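Local coordinates for amine oxidase domain-containing protein (Pyrococcus furiosus, PDB 3NRN) that is of unknown function but binds AMP and probably belongs to the flavin-containing amine oxidoreductases, at residues Lys45-Ser50 against Tyr312-Ala317; Met56-Glu61 against Ile387-Ile392. All coordinates share one frame; numbering follows the deposited sequence.

Contact 1: residues Lys45-Ser50 against Tyr312-Ala317; sequences KGFQLS and YTLIMA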
loop_
_atom_site.group_PDB
_atom_site.type_symbol
_atom_site.label_atom_id
_atom_site.label_comp_id
_atom_site.label_asym_id
_atom_site.label_seq_id
_atom_site.Cartn_x
_atom_site.Cartn_y
_atom_site.Cartn_z
ATOM N N LYS A 45 20.152 9.089 9.515
ATOM C CA LYS A 45 20.469 9.842 10.722
ATOM C C LYS A 45 20.022 9.162 12.015
ATOM O O LYS A 45 19.426 9.800 12.886
ATOM C CB LYS A 45 19.840 11.233 10.631
ATOM C CG LYS A 45 20.434 12.129 9.553
ATOM C CD LYS A 45 19.744 13.485 9.550
ATOM C CE LYS A 45 20.492 14.499 8.701
ATOM N NZ LYS A 45 20.636 14.049 7.293
ATOM N N GLY A 46 20.303 7.868 12.135
ATOM C CA GLY A 46 19.943 7.139 13.338
ATOM C C GLY A 46 18.497 6.690 13.434
ATOM O O GLY A 46 18.072 6.154 14.460
ATOM N N PHE A 47 17.738 6.918 12.369
ATOM C CA PHE A 47 16.332 6.527 12.323
ATOM C C PHE A 47 16.138 5.502 11.220
ATOM O O PHE A 47 16.858 5.510 10.222
ATOM C CB PHE A 47 15.455 7.734 12.004
ATOM C CG PHE A 47 15.202 8.632 13.168
ATOM C CD1 PHE A 47 14.070 8.464 13.952
ATOM C CD2 PHE A 47 16.076 9.670 13.464
ATOM C CE1 PHE A 47 13.808 9.318 15.015
ATOM C CE2 PHE A 47 15.825 10.531 14.526
ATOM C CZ PHE A 47 14.688 10.354 15.302
ATOM N N GLN A 48 15.163 4.621 11.398
ATOM C CA GLN A 48 14.869 3.633 10.372
ATOM C C GLN A 48 13.631 4.129 9.639
ATOM O O GLN A 48 12.509 3.860 10.059
ATOM C CB GLN A 48 14.589 2.262 10.991
ATOM C CG GLN A 48 15.823 1.523 11.488
ATOM C CD GLN A 48 16.752 1.108 10.356
ATOM O OE1 GLN A 48 16.325 0.489 9.377
ATOM N NE2 GLN A 48 18.030 1.436 10.492
ATOM N N LEU A 49 13.833 4.881 8.564
ATOM C CA LEU A 49 12.704 5.392 7.795
ATOM C C LEU A 49 12.316 4.326 6.766
ATOM O O LEU A 49 12.853 3.214 6.792
ATOM C CB LEU A 49 13.084 6.708 7.106
ATOM C CG LEU A 49 13.627 7.800 8.043
ATOM C CD1 LEU A 49 14.016 9.027 7.231
ATOM C CD2 LEU A 49 12.597 8.163 9.091
ATOM N N SER A 50 11.385 4.647 5.872
ATOM C CA SER A 50 10.966 3.673 4.870
ATOM C C SER A 50 10.949 4.244 3.462
ATOM O O SER A 50 10.926 5.459 3.280
ATOM C CB SER A 50 9.578 3.132 5.205
ATOM O OG SER A 50 8.597 4.141 5.065
ATOM N N TYR A 312 14.541 9.784 21.123
ATOM C CA TYR A 312 13.641 10.344 20.127
ATOM C C TYR A 312 12.502 9.411 19.756
ATOM O O TYR A 312 12.586 8.197 19.932
ATOM C CB TYR A 312 14.412 10.697 18.857
ATOM C CG TYR A 312 15.125 12.023 18.909
ATOM C CD1 TYR A 312 14.409 13.217 18.914
ATOM C CD2 TYR A 312 16.517 12.085 18.935
ATOM C CE1 TYR A 312 15.062 14.442 18.939
ATOM C CE2 TYR A 312 17.181 13.306 18.962
ATOM C CZ TYR A 312 16.447 14.480 18.962
ATOM O OH TYR A 312 17.102 15.691 18.978
ATOM N N THR A 313 11.430 10.004 19.248
ATOM C CA THR A 313 10.272 9.259 18.795
ATOM C C THR A 313 10.169 9.576 17.306
ATOM O O THR A 313 10.466 10.696 16.885
ATOM C CB THR A 313 8.990 9.720 19.499
ATOM O OG1 THR A 313 9.152 9.601 20.918
ATOM C CG2 THR A 313 7.816 8.871 19.057
ATOM N N LEU A 314 9.770 8.590 16.512
ATOM C CA LEU A 314 9.645 8.782 15.077
ATOM C C LEU A 314 8.188 8.982 14.674
ATOM O O LEU A 314 7.338 8.137 14.938
ATOM C CB LEU A 314 10.248 7.581 14.335
ATOM C CG LEU A 314 10.107 7.506 12.810
ATOM C CD1 LEU A 314 10.522 8.826 12.175
ATOM C CD2 LEU A 314 10.963 6.358 12.276
ATOM N N ILE A 315 7.904 10.121 14.052
ATOM C CA ILE A 315 6.556 10.435 13.595
ATOM C C ILE A 315 6.570 10.481 12.071
ATOM O O ILE A 315 7.461 11.084 11.474
ATOM C CB ILE A 315 6.084 11.813 14.124
ATOM C CG1 ILE A 315 5.822 11.735 15.629
ATOM C CG2 ILE A 315 4.825 12.267 13.367
ATOM C CD1 ILE A 315 4.653 10.856 16.010
HETATM N N MSE A 316 5.592 9.831 11.447
HETATM C CA MSE A 316 5.492 9.824 9.990
HETATM C C MSE A 316 4.112 10.323 9.598
HETATM O O MSE A 316 3.101 9.767 10.029
HETATM C CB MSE A 316 5.699 8.411 9.421
HETATM C CG MSE A 316 7.144 7.886 9.434
HETATM SE SE MSE A 316 7.257 6.266 8.593
HETATM C CE MSE A 316 8.988 5.920 8.703
ATOM N N ALA A 317 4.075 11.377 8.790
ATOM C CA ALA A 317 2.813 11.947 8.342
ATOM C C ALA A 317 2.682 11.778 6.839
ATOM O O ALA A 317 3.667 11.865 6.103
ATOM C CB ALA A 317 2.736 13.430 8.708
#

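Contact 2: residues Met56-Glu61 against Ile387-Ile392; sequences MIPHGE and IEVDGI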
loop_
_atom_site.group_PDB
_atom_site.type_symbol
_atom_site.label_atom_id
_atom_site.label_comp_id
_atom_site.label_asym_id
_atom_site.label_seq_id
_atom_site.Cartn_x
_atom_site.Cartn_y
_atom_site.Cartn_z
HETATM N N MSE A 56 3.680 0.104 8.452
HETATM C CA MSE A 56 2.340 -0.241 8.900
HETATM C C MSE A 56 1.548 -0.944 7.796
HETATM O O MSE A 56 1.798 -0.742 6.610
HETATM C CB MSE A 56 1.640 1.063 9.315
HETATM C CG MSE A 56 0.211 0.970 9.847
HETATM SE SE MSE A 56 -0.413 2.630 10.360
HETATM C CE MSE A 56 -0.232 3.514 8.851
ATOM N N ILE A 57 0.600 -1.777 8.200
ATOM C CA ILE A 57 -0.255 -2.496 7.271
ATOM C C ILE A 57 -1.658 -1.952 7.546
ATOM O O ILE A 57 -2.074 -1.876 8.695
ATOM C CB ILE A 57 -0.168 -4.021 7.533
ATOM C CG1 ILE A 57 1.277 -4.484 7.306
ATOM C CG2 ILE A 57 -1.140 -4.780 6.632
ATOM C CD1 ILE A 57 1.539 -5.946 7.647
ATOM N N PRO A 58 -2.401 -1.557 6.495
ATOM C CA PRO A 58 -3.754 -1.005 6.649
ATOM C C PRO A 58 -4.725 -1.768 7.555
ATOM O O PRO A 58 -5.497 -1.158 8.299
ATOM C CB PRO A 58 -4.256 -0.907 5.208
ATOM C CG PRO A 58 -2.994 -0.670 4.430
ATOM C CD PRO A 58 -2.047 -1.667 5.072
ATOM N N HIS A 59 -4.698 -3.092 7.499
ATOM C CA HIS A 59 -5.607 -3.878 8.325
ATOM C C HIS A 59 -4.863 -4.751 9.325
ATOM O O HIS A 59 -5.388 -5.755 9.802
ATOM C CB HIS A 59 -6.516 -4.722 7.424
ATOM C CG HIS A 59 -7.379 -3.901 6.516
ATOM N ND1 HIS A 59 -8.427 -3.137 6.980
ATOM C CD2 HIS A 59 -7.308 -3.674 5.181
ATOM C CE1 HIS A 59 -8.964 -2.472 5.971
ATOM N NE2 HIS A 59 -8.302 -2.780 4.869
ATOM N N GLY A 60 -3.629 -4.360 9.630
ATOM C CA GLY A 60 -2.819 -5.086 10.591
ATOM C C GLY A 60 -2.679 -6.590 10.425
ATOM O O GLY A 60 -2.322 -7.100 9.358
ATOM N N GLU A 61 -2.971 -7.298 11.507
ATOM C CA GLU A 61 -2.858 -8.753 11.573
ATOM C C GLU A 61 -4.016 -9.484 10.921
ATOM O O GLU A 61 -3.968 -10.704 10.747
ATOM C CB GLU A 61 -2.819 -9.196 13.039
ATOM C CG GLU A 61 -2.268 -8.160 14.018
ATOM C CD GLU A 61 -2.558 -8.509 15.476
ATOM O OE1 GLU A 61 -2.229 -7.684 16.358
ATOM O OE2 GLU A 61 -3.112 -9.604 15.741
ATOM N N ILE A 387 -6.930 -1.659 0.139
ATOM C CA ILE A 387 -6.137 -0.495 0.518
ATOM C C ILE A 387 -4.630 -0.753 0.586
ATOM O O ILE A 387 -4.171 -1.691 1.243
ATOM C CB ILE A 387 -6.626 0.061 1.886
ATOM C CG1 ILE A 387 -8.073 0.546 1.747
ATOM C CG2 ILE A 387 -5.716 1.175 2.364
ATOM C CD1 ILE A 387 -8.740 0.897 3.061
ATOM N N GLU A 388 -3.874 0.091 -0.108
ATOM C CA GLU A 388 -2.414 0.021 -0.153
ATOM C C GLU A 388 -1.813 -1.394 -0.203
ATOM O O GLU A 388 -2.163 -2.172 -1.082
ATOM C CB GLU A 388 -1.821 0.795 1.027
ATOM C CG GLU A 388 -0.357 1.138 0.838
ATOM C CD GLU A 388 0.375 1.269 2.149
ATOM O OE1 GLU A 388 0.127 0.424 3.035
ATOM O OE2 GLU A 388 1.204 2.194 2.287
ATOM N N VAL A 389 -0.925 -1.734 0.736
ATOM C CA VAL A 389 -0.283 -3.051 0.708
ATOM C C VAL A 389 -1.230 -4.229 0.906
ATOM O O VAL A 389 -0.972 -5.320 0.404
ATOM C CB VAL A 389 0.916 -3.151 1.701
ATOM C CG1 VAL A 389 2.012 -2.200 1.259
ATOM C CG2 VAL A 389 0.483 -2.835 3.125
ATOM N N ASP A 390 -2.320 -4.030 1.636
ATOM C CA ASP A 390 -3.273 -5.119 1.771
ATOM C C ASP A 390 -3.881 -5.268 0.373
ATOM O O ASP A 390 -4.202 -6.372 -0.066
ATOM C CB ASP A 390 -4.349 -4.793 2.818
ATOM C CG ASP A 390 -3.942 -5.227 4.228
ATOM O OD1 ASP A 390 -3.707 -6.437 4.444
ATOM O OD2 ASP A 390 -3.859 -4.364 5.118
ATOM N N GLY A 391 -4.017 -4.142 -0.327
ATOM C CA GLY A 391 -4.546 -4.164 -1.682
ATOM C C GLY A 391 -3.583 -4.908 -2.594
ATOM O O GLY A 391 -3.993 -5.644 -3.499
ATOM N N ILE A 392 -2.290 -4.718 -2.361
ATOM C CA ILE A 392 -1.279 -5.398 -3.156
ATOM C C ILE A 392 -1.403 -6.907 -2.944
ATOM O O ILE A 392 -1.407 -7.679 -3.905
ATOM C CB ILE A 392 0.139 -4.929 -2.761
ATOM C CG1 ILE A 392 0.350 -3.488 -3.243
ATOM C CG2 ILE A 392 1.194 -5.873 -3.347
ATOM C CD1 ILE A 392 1.714 -2.913 -2.908
HETATM O O HOH W 1 0.091 0.831 5.516
HETATM O O HOH W 2 -8.341 -2.975 1.819
HETATM O O HOH W 3 -3.179 -7.451 6.730
#

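Contact 1: residues Lys45-Ser50 against Tyr312-Ala317
Phe47, Leu49, Tyr312, Leu314 and Met316 meet between two layers of beta structure. Strand 47-50 belongs to a two-stranded hairpin with strand 41-44. Strand 312-320 lies within the mixed sheet, which is consistent with the substrate domain of flavin amine oxidases. The short strand segments run nearly parallel, 9° apart, with axes 8.8 Å from each other. No hydrogen bond joins these two segments; they meet through side chains and parts of the hairpin backbone.

The Phe47 ring lies alongside the second strand. Phe47 CZ touches Tyr312 CB at 3.6 Å, and the two side chains cross at about a right angle. The Tyr312 ring leads away from there, and its hydroxyl is hydrogen-bonded to Glu345. Leu314 runs past Phe47 in the opposite direction. Leu314 CB sits at the edge of the Phe47 ring, near the ring plane, 3.9 Å from Phe47 CD1. Phe47 also touches Ala275 and Leu347 of the same sheet.

With CG of Leu314 pointing opposite its own N (chi1 174°), both methyls reach the hairpin. Leu314 CD1 lies 3.8 Å from Leu49 CD2. Leu314 CD2 comes within 3.7 Å of the carbonyl Gln48 O. The Leu49 and Leu314 side chains approach on a slant.

Met316, a selenomethionine, has a chain extended beyond CG. This carries its terminal methyl to the hairpin backbone. Ser50 OG donates a hydrogen bond to Ala53 O, and the Met316 methyl meets the backbone beside it: Met316 CE lies 3.9 Å from both Leu49 CA and Ser50 N.

Contact 2: residues Met56-Glu61 against Ile387-Ile392
Asp390 grips the turn at His59 by the direct hydrogen bond of this contact. His59 N donates to Asp390 OD2 at 2.8 Å, nearly along the C-O axis, although the N-H is bent (144°). The other oxygen, OD1, takes a water that also binds Gly60 O, and a bond from Leu65 N. Both carboxylate oxygens are thus held, which fixes the carboxylate's rotation. The type I turn from Ile57 to Gly60 closes through Gly60 N and Ile57 O.

Two more waters bridge the segments. One donates to Met56 O and Glu388 OE1. The other joins His59 NE2 to Ile387 N and lies in the plane of the imidazole, at its edge. His59 ND1 is bonded to Gly179 O.

Apolar packing centres on Pro58. Pro58 CD is pressed against Val389 CG2 at 3.4 Å, tighter than usual. Pro58 CB meets Ile387 CG2 at 3.8 Å. Separately, Ile57 CG2 makes a close carbon-oxygen contact with Asp390 OD2, at 3.1 Å.

The side chain of Val389 is about 8 Å from the bound AMP. The arrangement is consistent with the fold of flavin amine oxidases, whose last helix of the nucleotide-binding domain starts beside the flavin.

From the N terminus the chain passes first through 45-50, the turn and second strand of the hairpin in contact 1, and then through 56-61, the turn in contact 2. Strands 47-50 and 56-57 follow each other directly. A long excursion of helices and strands leads to 312-317, where contact 1 closes its loop on the mixed sheet. The chain then goes on through helix 326-340 and strand 374-376 of the parallel sheet to 387-392, where contact 2 closes. The two loops therefore cross. The contacts do not touch: their centres are 20 Å apart and their nearest atoms about 7 Å. Contact 1 ties the hairpin to the mixed sheet, and contact 2 ties the following turn to helix 388-402.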